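Local coordinates for inactive dihydroorotase-like domain (Chaetomium thermophilum, PDB 5NNL), which is an inactive relative of the amidohydrolase superfamily enzymes, with a probable TIM-barrel-like core of strands and outer helices, at residues A[54-63]-A[84-95]. Sequence-based numbering, arbitrary orientation.
Sequences SDVKSLKVAQ and NANQISSVAGEV
Gln63 and Glu94 are brought together by matching torsions: each CG lies opposite its own carbonyl carbon (chi1 -70° and -58°), and each chain then runs extended. The two side chains cross at about a right angle. Gln63 NE2 donates to Glu94 OE1 at 3.0 Å, and the bond is nearly straight. The oxygen accepts through its anti lone pair, and it lies close to the amide plane of Gln63. The amide and carboxylate planes are also nearly coplanar, 18° apart.

Leu59 sits one turn earlier on the helix and points into the other segment. With CG trans to the backbone N, its branched end reaches across. CD1 packs on Val95 CG1 at 3.7 Å. CD2 lies 3.6 Å from Glu94 OE1. Nearer the start of the helix, Val56 CG2 meets Val91 CG2 at 3.9 Å, at the more open side of the contact.

The other end is polar. Asn84 ND2 donates to Ser54 O at 2.6 Å, along a bent path, with the carbonyl oxygen tilted out of the amide plane. Thr81 OG1 bonds to Asn84 OD1 and so helps set the rotation of this amide. Gln87 lays its OE1 3.6 Å from Asp55 CB. Asp55 is the N-cap of the helix, and its OD1 accepts from Ser58 N at 2.7 Å.

Strand 73-79 lies beneath the contact: Leu59 and Gln63 touch Leu76, while Ile88 and Val95 touch Ile78. Helix 56-64 packs mainly on the turn and 3-10 segment that follow helix 85-89, while Ser54 and Asp55, just ahead of it, meet the start of the second segment and the short helix itself. This is the layout of alternating strands and outer helices of the TIM-barrel-like amidohydrolase fold, to which dihydroorotase-like domains belong.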
# COMPACT_ATOMS: atom_id res chain seq x y z
N SER A 54 14.26 9.41 4.98
CA SER A 54 15.41 9.39 4.09
C SER A 54 16.75 9.29 4.80
O SER A 54 17.77 9.11 4.13
CB SER A 54 15.42 10.65 3.20
OG SER A 54 15.22 11.82 3.98
N ASP A 55 16.79 9.39 6.13
CA ASP A 55 18.04 9.32 6.87
C ASP A 55 17.75 8.81 8.28
O ASP A 55 16.62 8.42 8.60
CB ASP A 55 18.72 10.69 6.88
CG ASP A 55 17.76 11.80 7.26
OD1 ASP A 55 16.93 11.58 8.16
OD2 ASP A 55 17.83 12.89 6.64
N VAL A 56 18.77 8.82 9.14
CA VAL A 56 18.61 8.34 10.51
C VAL A 56 17.68 9.26 11.29
O VAL A 56 16.79 8.80 12.01
CB VAL A 56 19.98 8.20 11.19
CG1 VAL A 56 19.83 7.87 12.66
CG2 VAL A 56 20.81 7.14 10.49
N LYS A 57 17.88 10.57 11.18
CA LYS A 57 17.03 11.52 11.88
C LYS A 57 15.56 11.31 11.53
O LYS A 57 14.69 11.28 12.41
CB LYS A 57 17.46 12.95 11.56
CG LYS A 57 16.43 14.04 11.85
CD LYS A 57 16.14 14.19 13.34
CE LYS A 57 14.99 15.15 13.58
NZ LYS A 57 14.55 15.17 15.01
N SER A 58 15.26 11.16 10.23
CA SER A 58 13.88 11.02 9.80
C SER A 58 13.24 9.76 10.36
O SER A 58 12.09 9.77 10.80
CB SER A 58 13.81 11.01 8.27
OG SER A 58 13.78 12.33 7.76
N LEU A 59 13.98 8.64 10.32
CA LEU A 59 13.46 7.40 10.88
C LEU A 59 13.01 7.58 12.32
O LEU A 59 11.94 7.09 12.71
CB LEU A 59 14.54 6.32 10.79
CG LEU A 59 14.15 4.92 11.26
CD1 LEU A 59 12.98 4.34 10.48
CD2 LEU A 59 15.35 4.02 11.14
N LYS A 60 13.80 8.29 13.12
CA LYS A 60 13.51 8.40 14.55
C LYS A 60 12.25 9.22 14.80
O LYS A 60 11.48 8.91 15.72
CB LYS A 60 14.70 9.01 15.29
CG LYS A 60 15.52 7.97 16.05
CD LYS A 60 16.61 8.62 16.90
CE LYS A 60 16.75 7.91 18.24
NZ LYS A 60 16.90 6.43 18.10
N VAL A 61 12.03 10.28 14.02
CA VAL A 61 10.80 11.05 14.17
C VAL A 61 9.59 10.17 13.89
O VAL A 61 8.61 10.19 14.64
CB VAL A 61 10.83 12.29 13.25
CG1 VAL A 61 9.55 13.10 13.42
CG2 VAL A 61 12.05 13.15 13.55
N ALA A 62 9.66 9.38 12.82
CA ALA A 62 8.58 8.44 12.53
C ALA A 62 8.40 7.45 13.67
O ALA A 62 7.27 7.13 14.06
CB ALA A 62 8.85 7.72 11.21
N GLN A 63 9.51 6.95 14.22
CA GLN A 63 9.44 5.98 15.30
C GLN A 63 8.81 6.59 16.55
O GLN A 63 7.98 5.95 17.21
CB GLN A 63 10.83 5.44 15.61
CG GLN A 63 11.40 4.54 14.53
CD GLN A 63 12.86 4.20 14.74
OE1 GLN A 63 13.62 4.98 15.32
NE2 GLN A 63 13.27 3.03 14.27
N ASN A 84 22.22 8.23 -0.43
CA ASN A 84 21.64 7.58 0.75
C ASN A 84 22.21 6.20 1.03
O ASN A 84 22.26 5.79 2.20
CB ASN A 84 20.13 7.42 0.56
CG ASN A 84 19.32 8.36 1.44
OD1 ASN A 84 19.74 9.48 1.71
ND2 ASN A 84 18.16 7.89 1.89
N ALA A 85 22.63 5.46 -0.00
CA ALA A 85 22.85 4.02 0.12
C ALA A 85 23.65 3.65 1.36
O ALA A 85 23.50 2.55 1.89
CB ALA A 85 23.56 3.50 -1.13
N ASN A 86 24.48 4.57 1.85
CA ASN A 86 25.36 4.26 2.97
C ASN A 86 24.60 4.24 4.29
O ASN A 86 24.55 3.21 4.98
CB ASN A 86 26.52 5.27 3.03
CG ASN A 86 26.06 6.70 2.75
OD1 ASN A 86 24.88 7.02 2.85
ND2 ASN A 86 27.01 7.57 2.39
N GLN A 87 24.00 5.37 4.67
CA GLN A 87 23.38 5.45 5.99
C GLN A 87 22.15 4.55 6.10
O GLN A 87 21.92 3.95 7.16
CB GLN A 87 23.01 6.90 6.34
CG GLN A 87 22.73 7.84 5.19
CD GLN A 87 22.26 9.20 5.67
OE1 GLN A 87 22.09 9.42 6.87
NE2 GLN A 87 22.07 10.13 4.73
N ILE A 88 21.35 4.44 5.04
CA ILE A 88 20.13 3.64 5.16
C ILE A 88 20.47 2.17 5.32
O ILE A 88 19.69 1.40 5.90
CB ILE A 88 19.20 3.90 3.96
CG1 ILE A 88 19.73 3.22 2.70
CG2 ILE A 88 19.01 5.40 3.75
CD1 ILE A 88 18.86 3.45 1.49
N SER A 89 21.65 1.74 4.84
CA SER A 89 22.05 0.34 5.00
C SER A 89 22.41 0.01 6.44
O SER A 89 22.13 -1.11 6.90
CB SER A 89 23.24 0.04 4.08
OG SER A 89 24.24 -0.70 4.76
N SER A 90 23.01 0.95 7.18
CA SER A 90 23.35 0.70 8.58
C SER A 90 22.12 0.60 9.47
O SER A 90 22.25 0.29 10.66
CB SER A 90 24.27 1.80 9.09
OG SER A 90 23.67 3.08 9.00
N VAL A 91 20.93 0.86 8.93
CA VAL A 91 19.69 0.93 9.67
C VAL A 91 18.65 -0.04 9.12
O VAL A 91 17.49 -0.00 9.54
CB VAL A 91 19.18 2.39 9.67
CG1 VAL A 91 17.94 2.58 10.48
CG2 VAL A 91 20.26 3.31 10.23
N ALA A 92 19.05 -0.93 8.22
CA ALA A 92 18.11 -1.81 7.54
C ALA A 92 17.30 -2.65 8.51
O ALA A 92 16.15 -2.99 8.24
CB ALA A 92 18.86 -2.72 6.56
N GLY A 93 17.89 -3.01 9.66
CA GLY A 93 17.21 -3.86 10.61
C GLY A 93 16.02 -3.21 11.29
O GLY A 93 15.20 -3.91 11.89
N GLU A 94 15.92 -1.88 11.21
CA GLU A 94 14.81 -1.16 11.82
C GLU A 94 13.64 -0.93 10.87
O GLU A 94 12.56 -0.53 11.33
CB GLU A 94 15.30 0.19 12.35
CG GLU A 94 16.43 0.06 13.38
CD GLU A 94 16.96 1.41 13.85
OE1 GLU A 94 16.14 2.27 14.24
OE2 GLU A 94 18.19 1.60 13.83
N VAL A 95 13.82 -1.16 9.57
CA VAL A 95 12.75 -1.02 8.59
C VAL A 95 12.53 -2.37 7.91
O VAL A 95 13.33 -3.30 8.07
CB VAL A 95 13.04 0.08 7.55
CG1 VAL A 95 13.04 1.45 8.21
CG2 VAL A 95 14.37 -0.18 6.84